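Long-range contacts in PelD (Pseudomonas aeruginosa, PDB 4ETZ), which binds cyclic di-GMP as an effector involved in pellicle formation, here as the fragment that holds its GAF and PelD-type GGDEF domains: residues R42-Y47 with A61-M66; L104-P109 with E124-F129; Q165-Y170 with V214-R219. All coordinates share one frame; numbering follows the deposited sequence.

Contact 1: R42-Y47 with A61-M66; sequences RIAGLY and ATLGEM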
loop_
_atom_site.group_PDB
_atom_site.type_symbol
_atom_site.label_atom_id
_atom_site.label_comp_id
_atom_site.label_asym_id
_atom_site.label_seq_id
_atom_site.Cartn_x
_atom_site.Cartn_y
_atom_site.Cartn_z
ATOM N N ARG A 42 24.429 5.281 -1.497
ATOM C CA ARG A 42 25.799 4.942 -1.194
ATOM C C ARG A 42 26.107 5.263 0.274
ATOM O O ARG A 42 26.630 4.426 0.998
ATOM C CB ARG A 42 26.744 5.659 -2.170
ATOM C CG ARG A 42 28.124 5.077 -2.236
ATOM C CD ARG A 42 28.286 4.089 -3.394
ATOM N NE ARG A 42 29.695 3.963 -3.775
ATOM C CZ ARG A 42 30.435 2.859 -3.663
ATOM N NH1 ARG A 42 29.918 1.729 -3.192
ATOM N NH2 ARG A 42 31.708 2.885 -4.031
ATOM N N ILE A 43 25.755 6.458 0.724
ATOM C CA ILE A 43 25.855 6.785 2.143
ATOM C C ILE A 43 24.505 7.313 2.711
ATOM O O ILE A 43 23.992 8.339 2.263
ATOM C CB ILE A 43 26.980 7.797 2.425
ATOM C CG1 ILE A 43 28.268 7.448 1.641
ATOM C CG2 ILE A 43 27.274 7.798 3.881
ATOM C CD1 ILE A 43 29.435 8.465 1.901
ATOM N N ALA A 44 23.975 6.616 3.715
ATOM C CA ALA A 44 22.629 6.865 4.240
ATOM C C ALA A 44 22.455 6.317 5.674
ATOM O O ALA A 44 23.167 5.387 6.097
ATOM C CB ALA A 44 21.561 6.243 3.274
ATOM N N GLY A 45 21.538 6.928 6.413
ATOM C CA GLY A 45 21.083 6.434 7.706
ATOM C C GLY A 45 19.551 6.371 7.770
ATOM O O GLY A 45 18.835 7.143 7.101
ATOM N N LEU A 46 19.059 5.455 8.593
ATOM C CA LEU A 46 17.653 5.378 8.926
ATOM C C LEU A 46 17.450 5.770 10.397
ATOM O O LEU A 46 18.134 5.266 11.300
ATOM C CB LEU A 46 17.157 3.956 8.643
ATOM C CG LEU A 46 15.666 3.731 8.841
ATOM C CD1 LEU A 46 14.868 4.421 7.713
ATOM C CD2 LEU A 46 15.338 2.234 8.946
ATOM N N TYR A 47 16.505 6.670 10.647
ATOM C CA TYR A 47 16.317 7.205 11.989
ATOM C C TYR A 47 14.856 7.096 12.431
ATOM O O TYR A 47 13.928 7.266 11.619
ATOM C CB TYR A 47 16.793 8.669 12.054
ATOM C CG TYR A 47 18.210 8.848 11.588
ATOM C CD1 TYR A 47 19.272 8.910 12.491
ATOM C CD2 TYR A 47 18.493 8.927 10.227
ATOM C CE1 TYR A 47 20.598 9.062 12.034
ATOM C CE2 TYR A 47 19.767 9.018 9.762
ATOM C CZ TYR A 47 20.827 9.108 10.658
ATOM O OH TYR A 47 22.089 9.213 10.126
ATOM N N ALA A 61 20.078 2.165 11.632
ATOM C CA ALA A 61 20.912 1.430 10.682
ATOM C C ALA A 61 21.615 2.457 9.815
ATOM O O ALA A 61 21.089 3.552 9.633
ATOM C CB ALA A 61 20.063 0.492 9.834
ATOM N N THR A 62 22.821 2.128 9.331
ATOM C CA THR A 62 23.551 2.993 8.394
ATOM C C THR A 62 24.064 2.199 7.191
ATOM O O THR A 62 24.146 0.972 7.217
ATOM C CB THR A 62 24.757 3.732 9.043
ATOM O OG1 THR A 62 25.716 2.781 9.507
ATOM C CG2 THR A 62 24.326 4.633 10.202
ATOM N N LEU A 63 24.379 2.919 6.126
ATOM C CA LEU A 63 24.919 2.346 4.915
ATOM C C LEU A 63 26.109 3.223 4.576
ATOM O O LEU A 63 26.021 4.466 4.575
ATOM C CB LEU A 63 23.881 2.356 3.774
ATOM C CG LEU A 63 24.381 2.074 2.341
ATOM C CD1 LEU A 63 24.451 0.583 2.055
ATOM C CD2 LEU A 63 23.496 2.747 1.303
ATOM N N GLY A 64 27.231 2.561 4.307
ATOM C CA GLY A 64 28.500 3.236 4.116
ATOM C C GLY A 64 28.848 4.002 5.367
ATOM O O GLY A 64 28.350 3.702 6.464
ATOM N N GLU A 65 29.665 5.026 5.185
ATOM C CA GLU A 65 30.201 5.780 6.293
ATOM C C GLU A 65 29.393 7.035 6.537
ATOM O O GLU A 65 29.799 8.157 6.211
ATOM C CB GLU A 65 31.692 6.069 6.084
ATOM C CG GLU A 65 32.584 4.853 6.385
ATOM C CD GLU A 65 32.669 3.875 5.229
ATOM O OE1 GLU A 65 33.259 4.245 4.188
ATOM O OE2 GLU A 65 32.169 2.725 5.365
ATOM N N MET A 66 28.218 6.816 7.114
ATOM C CA MET A 66 27.273 7.880 7.388
ATOM C C MET A 66 27.769 8.666 8.575
ATOM O O MET A 66 28.016 8.067 9.605
ATOM C CB MET A 66 25.924 7.268 7.741
ATOM C CG MET A 66 24.854 8.299 7.986
ATOM S SD MET A 66 24.426 9.176 6.459
ATOM C CE MET A 66 23.325 10.381 7.161
#
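With CG anti to the backbone N (chi1 -178°) and a bend about CB-CG (chi2 68°), Met66 swings its thioether over the Ala44-Gly45 peptide. The Tyr47 ring, its CG anti to the carbonyl carbon (chi1 -55°), approaches from the opposite direction. The backbones form an antiparallel beta pairing in the GAF domain, where strand 61-63 is outermost in the sheet within this chain. Ala44 and Leu63 are a hydrogen-bonded pair, with Ala44 N 3.1 Å from Leu63 O and Leu63 N only 2.7 Å from Ala44 O. Farther along, a nearly straight bond joins Leu46 N to Ala61 O (3.0 Å). The apolar side chains of Ala44, Leu46, Ala61 and Leu63 rest on helix 28-39, and the two alanines are small enough to take Leu32 of that helix close to the strands. Gly45 faces Thr62 as a non-hydrogen-bonded pair, and the lack of a side chain there suits the approach of the tyrosine hydroxyl. After the strand, Gly64 turns the chain with a positive phi, and Ile43 CG2 packs 3.5 Å from Met66 CA. Flexible and apolar, the methionine ends at the rim of the aromatic ring, where its CE lies 3.4 Å from Tyr47 OH.

Contact 2: L104-P109 with E124-F129; sequences LQVCVP and EQMPFF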
loop_
_atom_site.group_PDB
_atom_site.type_symbol
_atom_site.label_atom_id
_atom_site.label_comp_id
_atom_site.label_asym_id
_atom_site.label_seq_id
_atom_site.Cartn_x
_atom_site.Cartn_y
_atom_site.Cartn_z
ATOM N N LEU A 104 23.745 16.864 3.525
ATOM C CA LEU A 104 22.767 15.898 3.091
ATOM C C LEU A 104 22.282 16.216 1.706
ATOM O O LEU A 104 22.178 17.374 1.323
ATOM C CB LEU A 104 21.583 15.892 4.067
ATOM C CG LEU A 104 22.000 15.414 5.449
ATOM C CD1 LEU A 104 20.807 15.445 6.392
ATOM C CD2 LEU A 104 22.609 14.018 5.353
ATOM N N GLN A 105 21.998 15.170 0.949
ATOM C CA GLN A 105 21.470 15.331 -0.385
ATOM C C GLN A 105 19.946 15.233 -0.497
ATOM O O GLN A 105 19.334 16.022 -1.214
ATOM C CB GLN A 105 22.153 14.358 -1.327
ATOM C CG GLN A 105 23.578 14.777 -1.631
ATOM C CD GLN A 105 24.301 13.819 -2.553
ATOM O OE1 GLN A 105 25.422 14.103 -2.989
ATOM N NE2 GLN A 105 23.683 12.685 -2.846
ATOM N N VAL A 106 19.358 14.240 0.176
ATOM C CA VAL A 106 17.898 13.987 0.152
ATOM C C VAL A 106 17.495 13.532 1.534
ATOM O O VAL A 106 18.217 12.769 2.186
ATOM C CB VAL A 106 17.469 12.804 -0.758
ATOM C CG1 VAL A 106 15.930 12.854 -1.020
ATOM C CG2 VAL A 106 18.211 12.789 -2.058
ATOM N N CYS A 107 16.327 13.962 1.973
ATOM C CA CYS A 107 15.682 13.374 3.148
ATOM C C CYS A 107 14.305 12.844 2.752
ATOM O O CYS A 107 13.535 13.555 2.092
ATOM C CB CYS A 107 15.551 14.404 4.255
ATOM S SG CYS A 107 17.098 14.726 5.169
ATOM N N VAL A 108 14.019 11.593 3.134
ATOM C CA VAL A 108 12.745 10.929 2.829
ATOM C C VAL A 108 12.087 10.487 4.143
ATOM O O VAL A 108 12.582 9.558 4.805
ATOM C CB VAL A 108 12.919 9.690 1.939
ATOM C CG1 VAL A 108 11.542 9.166 1.452
ATOM C CG2 VAL A 108 13.821 9.996 0.766
ATOM N N PRO A 109 10.976 11.150 4.520
ATOM C CA PRO A 109 10.236 10.701 5.686
ATOM C C PRO A 109 9.364 9.477 5.342
ATOM O O PRO A 109 8.885 9.377 4.218
ATOM C CB PRO A 109 9.353 11.908 6.017
ATOM C CG PRO A 109 9.072 12.591 4.666
ATOM C CD PRO A 109 10.173 12.063 3.686
ATOM N N GLU A 124 23.260 10.896 2.499
ATOM C CA GLU A 124 24.513 11.666 2.397
ATOM C C GLU A 124 24.976 11.702 0.951
ATOM O O GLU A 124 25.352 12.756 0.433
ATOM C CB GLU A 124 25.614 11.016 3.261
ATOM C CG GLU A 124 27.027 11.571 3.043
ATOM C CD GLU A 124 27.212 12.881 3.735
ATOM O OE1 GLU A 124 26.361 13.199 4.579
ATOM O OE2 GLU A 124 28.199 13.593 3.455
ATOM N N GLN A 125 24.955 10.548 0.305
ATOM C CA GLN A 125 25.546 10.401 -1.018
ATOM C C GLN A 125 24.774 9.373 -1.814
ATOM O O GLN A 125 24.453 8.287 -1.319
ATOM C CB GLN A 125 27.060 10.024 -0.930
ATOM C CG GLN A 125 27.618 9.248 -2.157
ATOM C CD GLN A 125 29.131 8.911 -2.061
ATOM O OE1 GLN A 125 29.915 9.660 -1.483
ATOM N NE2 GLN A 125 29.526 7.782 -2.655
ATOM N N MET A 126 24.450 9.743 -3.048
ATOM C CA MET A 126 23.923 8.817 -4.028
ATOM C C MET A 126 24.491 9.315 -5.345
ATOM O O MET A 126 24.838 10.473 -5.445
ATOM C CB MET A 126 22.368 8.814 -4.043
ATOM C CG MET A 126 21.720 10.196 -4.193
ATOM S SD MET A 126 19.950 10.261 -3.851
ATOM C CE MET A 126 19.304 9.426 -5.289
ATOM N N PRO A 127 24.620 8.430 -6.344
ATOM C CA PRO A 127 25.186 8.808 -7.623
ATOM C C PRO A 127 24.368 9.920 -8.278
ATOM O O PRO A 127 23.121 9.871 -8.303
ATOM C CB PRO A 127 25.076 7.524 -8.446
ATOM C CG PRO A 127 24.979 6.428 -7.426
ATOM C CD PRO A 127 24.202 7.019 -6.326
ATOM N N PHE A 128 25.068 10.915 -8.802
ATOM C CA PHE A 128 24.405 12.043 -9.416
ATOM C C PHE A 128 23.435 11.701 -10.537
ATOM O O PHE A 128 22.416 12.347 -10.687
ATOM C CB PHE A 128 25.404 13.092 -9.905
ATOM C CG PHE A 128 24.793 14.440 -10.014
ATOM C CD1 PHE A 128 24.645 15.235 -8.876
ATOM C CD2 PHE A 128 24.279 14.889 -11.235
ATOM C CE1 PHE A 128 24.035 16.483 -8.955
ATOM C CE2 PHE A 128 23.668 16.143 -11.334
ATOM C CZ PHE A 128 23.550 16.943 -10.183
ATOM N N PHE A 129 23.741 10.674 -11.317
ATOM C CA PHE A 129 22.888 10.338 -12.431
ATOM C C PHE A 129 21.523 9.805 -11.979
ATOM O O PHE A 129 20.586 9.814 -12.778
ATOM C CB PHE A 129 23.612 9.392 -13.434
ATOM C CG PHE A 129 23.926 8.026 -12.866
ATOM C CD1 PHE A 129 23.014 7.007 -12.959
ATOM C CD2 PHE A 129 25.145 7.779 -12.221
ATOM C CE1 PHE A 129 23.283 5.746 -12.411
ATOM C CE2 PHE A 129 25.420 6.515 -11.672
ATOM C CZ PHE A 129 24.489 5.503 -11.778
#
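Val106 and Met126 meet at about a right angle, the valine CG2 butting against the methionine SD at 3.6 Å. Met126 sets its CG between the backbone N and the carbonyl carbon (chi1 52°), which aims the thioether at the start of strand 106-111. There the soft sulfur suits the branched valine; Val106 also touches Phe136 and Met126 touches Thr135, both of helix 133-151. Gln105 is laid differently: its extended chain runs over the backbone of the other segment, CG 3.4 Å from Glu124 O, and its terminal amide reaches the neighbourhood of Met126 N. A long, flexible side chain with a polar end suits a position that crosses bare peptide groups. Both segments are irregular here. Gln105 and Val106 form a classic beta bulge opposite Val123, while Glu124 and Gln125 form another opposite Ile43. The chain turns a corner at Glu124, with Gln125 still pairing with Arg42 and Ile43 of the GAF domain sheet. Leu104 and Glu124 again cross at roughly a right angle. A bend at chi2 (78°) curls the carboxylate back, bringing Glu124 OE1 to 3.9 Å from Leu104 CD2. Burial of this oxygen without a polar partner may cost the carboxylate solvation and so might raise its pKa somewhat.

Contact 3: Q165-Y170 with V214-R219; sequences QRFSQY and VQLRLR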
loop_
_atom_site.group_PDB
_atom_site.type_symbol
_atom_site.label_atom_id
_atom_site.label_comp_id
_atom_site.label_asym_id
_atom_site.label_seq_id
_atom_site.Cartn_x
_atom_site.Cartn_y
_atom_site.Cartn_z
ATOM N N GLN A 165 -10.397 -2.752 8.445
ATOM C CA GLN A 165 -9.363 -1.735 8.644
ATOM C C GLN A 165 -8.243 -1.850 7.638
ATOM O O GLN A 165 -7.826 -0.836 7.064
ATOM C CB GLN A 165 -8.801 -1.755 10.068
ATOM C CG GLN A 165 -9.653 -0.990 11.065
ATOM C CD GLN A 165 -8.899 -0.675 12.347
ATOM O OE1 GLN A 165 -7.858 -0.011 12.330
ATOM N NE2 GLN A 165 -9.438 -1.136 13.473
ATOM N N ARG A 166 -7.765 -3.076 7.401
ATOM C CA ARG A 166 -6.702 -3.254 6.430
ATOM C C ARG A 166 -7.195 -2.904 5.016
ATOM O O ARG A 166 -6.447 -2.366 4.222
ATOM C CB ARG A 166 -6.035 -4.638 6.492
ATOM C CG ARG A 166 -6.758 -5.786 5.811
ATOM C CD ARG A 166 -5.764 -6.748 5.096
ATOM N NE ARG A 166 -4.716 -7.265 5.978
ATOM C CZ ARG A 166 -4.805 -8.383 6.697
ATOM N NH1 ARG A 166 -5.904 -9.134 6.652
ATOM N NH2 ARG A 166 -3.780 -8.757 7.460
ATOM N N PHE A 167 -8.456 -3.213 4.719
ATOM C CA PHE A 167 -8.970 -2.890 3.414
ATOM C C PHE A 167 -8.886 -1.364 3.217
ATOM O O PHE A 167 -8.332 -0.918 2.260
ATOM C CB PHE A 167 -10.411 -3.403 3.176
ATOM C CG PHE A 167 -10.888 -3.174 1.767
ATOM C CD1 PHE A 167 -10.587 -4.102 0.766
ATOM C CD2 PHE A 167 -11.573 -2.012 1.426
ATOM C CE1 PHE A 167 -10.973 -3.895 -0.564
ATOM C CE2 PHE A 167 -11.967 -1.791 0.079
ATOM C CZ PHE A 167 -11.646 -2.748 -0.911
ATOM N N SER A 168 -9.460 -0.577 4.117
ATOM C CA SER A 168 -9.505 0.863 3.887
ATOM C C SER A 168 -8.130 1.559 3.910
ATOM O O SER A 168 -7.886 2.482 3.131
ATOM C CB SER A 168 -10.494 1.514 4.838
ATOM O OG SER A 168 -10.332 0.925 6.104
ATOM N N GLN A 169 -7.211 1.086 4.746
ATOM C CA GLN A 169 -5.852 1.638 4.739
ATOM C C GLN A 169 -5.140 1.336 3.436
ATOM O O GLN A 169 -4.427 2.183 2.894
ATOM C CB GLN A 169 -5.024 1.192 5.961
ATOM C CG GLN A 169 -5.140 -0.269 6.357
ATOM C CD GLN A 169 -4.462 -0.602 7.706
ATOM O OE1 GLN A 169 -3.456 -1.334 7.744
ATOM N NE2 GLN A 169 -5.011 -0.071 8.809
ATOM N N TYR A 170 -5.327 0.129 2.917
ATOM C CA TYR A 170 -4.746 -0.195 1.625
ATOM C C TYR A 170 -5.354 0.626 0.481
ATOM O O TYR A 170 -4.669 0.917 -0.514
ATOM C CB TYR A 170 -4.933 -1.669 1.301
ATOM C CG TYR A 170 -3.842 -2.608 1.792
ATOM C CD1 TYR A 170 -3.229 -3.487 0.909
ATOM C CD2 TYR A 170 -3.476 -2.661 3.150
ATOM C CE1 TYR A 170 -2.258 -4.388 1.333
ATOM C CE2 TYR A 170 -2.500 -3.573 3.605
ATOM C CZ TYR A 170 -1.898 -4.438 2.682
ATOM O OH TYR A 170 -0.920 -5.348 3.060
ATOM N N VAL A 214 -6.247 -7.074 -1.470
ATOM C CA VAL A 214 -7.028 -7.241 -0.251
ATOM C C VAL A 214 -8.509 -7.332 -0.596
ATOM O O VAL A 214 -8.941 -6.804 -1.620
ATOM C CB VAL A 214 -6.799 -6.123 0.791
ATOM C CG1 VAL A 214 -5.416 -6.336 1.520
ATOM C CG2 VAL A 214 -6.878 -4.772 0.138
ATOM N N GLN A 215 -9.265 -7.986 0.283
ATOM C CA GLN A 215 -10.664 -8.260 0.036
ATOM C C GLN A 215 -11.530 -7.875 1.218
ATOM O O GLN A 215 -11.112 -7.892 2.380
ATOM C CB GLN A 215 -10.889 -9.742 -0.299
ATOM C CG GLN A 215 -10.108 -10.286 -1.508
ATOM C CD GLN A 215 -10.485 -11.713 -1.854
ATOM O OE1 GLN A 215 -11.118 -12.391 -1.055
ATOM N NE2 GLN A 215 -10.111 -12.170 -3.069
ATOM N N LEU A 216 -12.774 -7.565 0.920
ATOM C CA LEU A 216 -13.733 -7.316 1.954
ATOM C C LEU A 216 -15.057 -7.985 1.593
ATOM O O LEU A 216 -15.617 -7.754 0.516
ATOM C CB LEU A 216 -13.908 -5.804 2.130
ATOM C CG LEU A 216 -13.714 -5.107 3.483
ATOM C CD1 LEU A 216 -14.501 -3.804 3.473
ATOM C CD2 LEU A 216 -14.095 -5.958 4.706
ATOM N N ARG A 217 -15.549 -8.823 2.505
ATOM C CA ARG A 217 -16.846 -9.484 2.344
ATOM C C ARG A 217 -17.931 -8.616 2.969
ATOM O O ARG A 217 -17.892 -8.337 4.182
ATOM C CB ARG A 217 -16.831 -10.855 3.012
ATOM C CG ARG A 217 -15.666 -11.734 2.581
ATOM C CD ARG A 217 -15.608 -12.988 3.447
ATOM N NE ARG A 217 -14.602 -12.933 4.511
ATOM C CZ ARG A 217 -14.285 -13.966 5.295
ATOM N NH1 ARG A 217 -14.896 -15.147 5.145
ATOM N NH2 ARG A 217 -13.355 -13.818 6.236
ATOM N N LEU A 218 -18.896 -8.196 2.151
ATOM C CA LEU A 218 -19.946 -7.284 2.601
ATOM C C LEU A 218 -21.342 -7.718 2.137
ATOM O O LEU A 218 -21.480 -8.624 1.314
ATOM C CB LEU A 218 -19.644 -5.844 2.137
ATOM C CG LEU A 218 -18.342 -5.187 2.632
ATOM C CD1 LEU A 218 -17.969 -3.967 1.804
ATOM C CD2 LEU A 218 -18.419 -4.831 4.114
ATOM N N ARG A 219 -22.365 -7.080 2.693
ATOM C CA ARG A 219 -23.735 -7.185 2.198
ATOM C C ARG A 219 -24.181 -5.783 1.803
ATOM O O ARG A 219 -23.952 -4.829 2.552
ATOM C CB ARG A 219 -24.663 -7.744 3.277
ATOM C CG ARG A 219 -24.365 -9.191 3.674
ATOM C CD ARG A 219 -25.167 -10.180 2.843
ATOM N NE ARG A 219 -24.924 -11.556 3.269
ATOM C CZ ARG A 219 -25.636 -12.609 2.886
ATOM N NH1 ARG A 219 -26.667 -12.475 2.057
ATOM N NH2 ARG A 219 -25.305 -13.809 3.333
#
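Val214 and Phe167 bury the largest areas where helix 162-181 meets strand 214-219, and Leu216 follows. Val214 CG1 sits over one face of the Tyr170 ring, 3.9 Å from the ring centroid, in a CH-pi contact, and also touches Arg166 CD at 3.6 Å. Val214 CG2 sits between Phe167 CD1 and Tyr170 CB, 3.8 Å from each. A beta-branched residue suits this place because it holds two methyls at fixed positions on an extended backbone, so that both can touch the helix side chains at once. Phe167 points from the helix toward the strand, and with CG anti to the backbone N (chi1 -175°) its ring reaches across the strand toward its neighbour. Leu216 CB lies over one face of the Phe167 ring, 4.2 Å from its centroid, while Val214 O stands at the ring edge, in its plane, 3.7 Å from Phe167 CE1. Leu216 CG also presses on Phe167 CB at 3.7 Å. Being two residues apart, Val214 and Leu216 both face the helix, and Phe167 also touches Leu228 and Leu230 of the adjoining strand 225-231. Tyr170 contributes its ring here, whereas its OH is hydrogen-bonded to Arg11. The segment axes come within 8.0 Å at an angle of 129°. Such helix-on-sheet packing belongs to the alpha/beta core of a GGDEF domain; immediately before the strand, Arg210 and Asp213, spaced as in the RxxD inhibitory-site motif, bind cyclic di-GMP.

The three contacts follow one another along the chain, and none nests within or crosses another. Contact 1 comes first, closing the short connection between strands 43-48 and 61-63. Contact 2 then spans the excursion through strand 117-123, joining the start of strand 106-111 to the loop that leads into helix 133-151. Both reach the same GAF domain sheet and touch directly: Ile43 O and Glu124 N are probably hydrogen-bonded, and Met66 packs on Glu124 and Leu104. Contact 3 closes a much longer loop in the GGDEF domain, joining helix 162-181 to strand 214-219, an outermost strand of the four-stranded sheet within this chain. Its centre lies about 37 Å from that of contact 1 and 36 Å from that of contact 2.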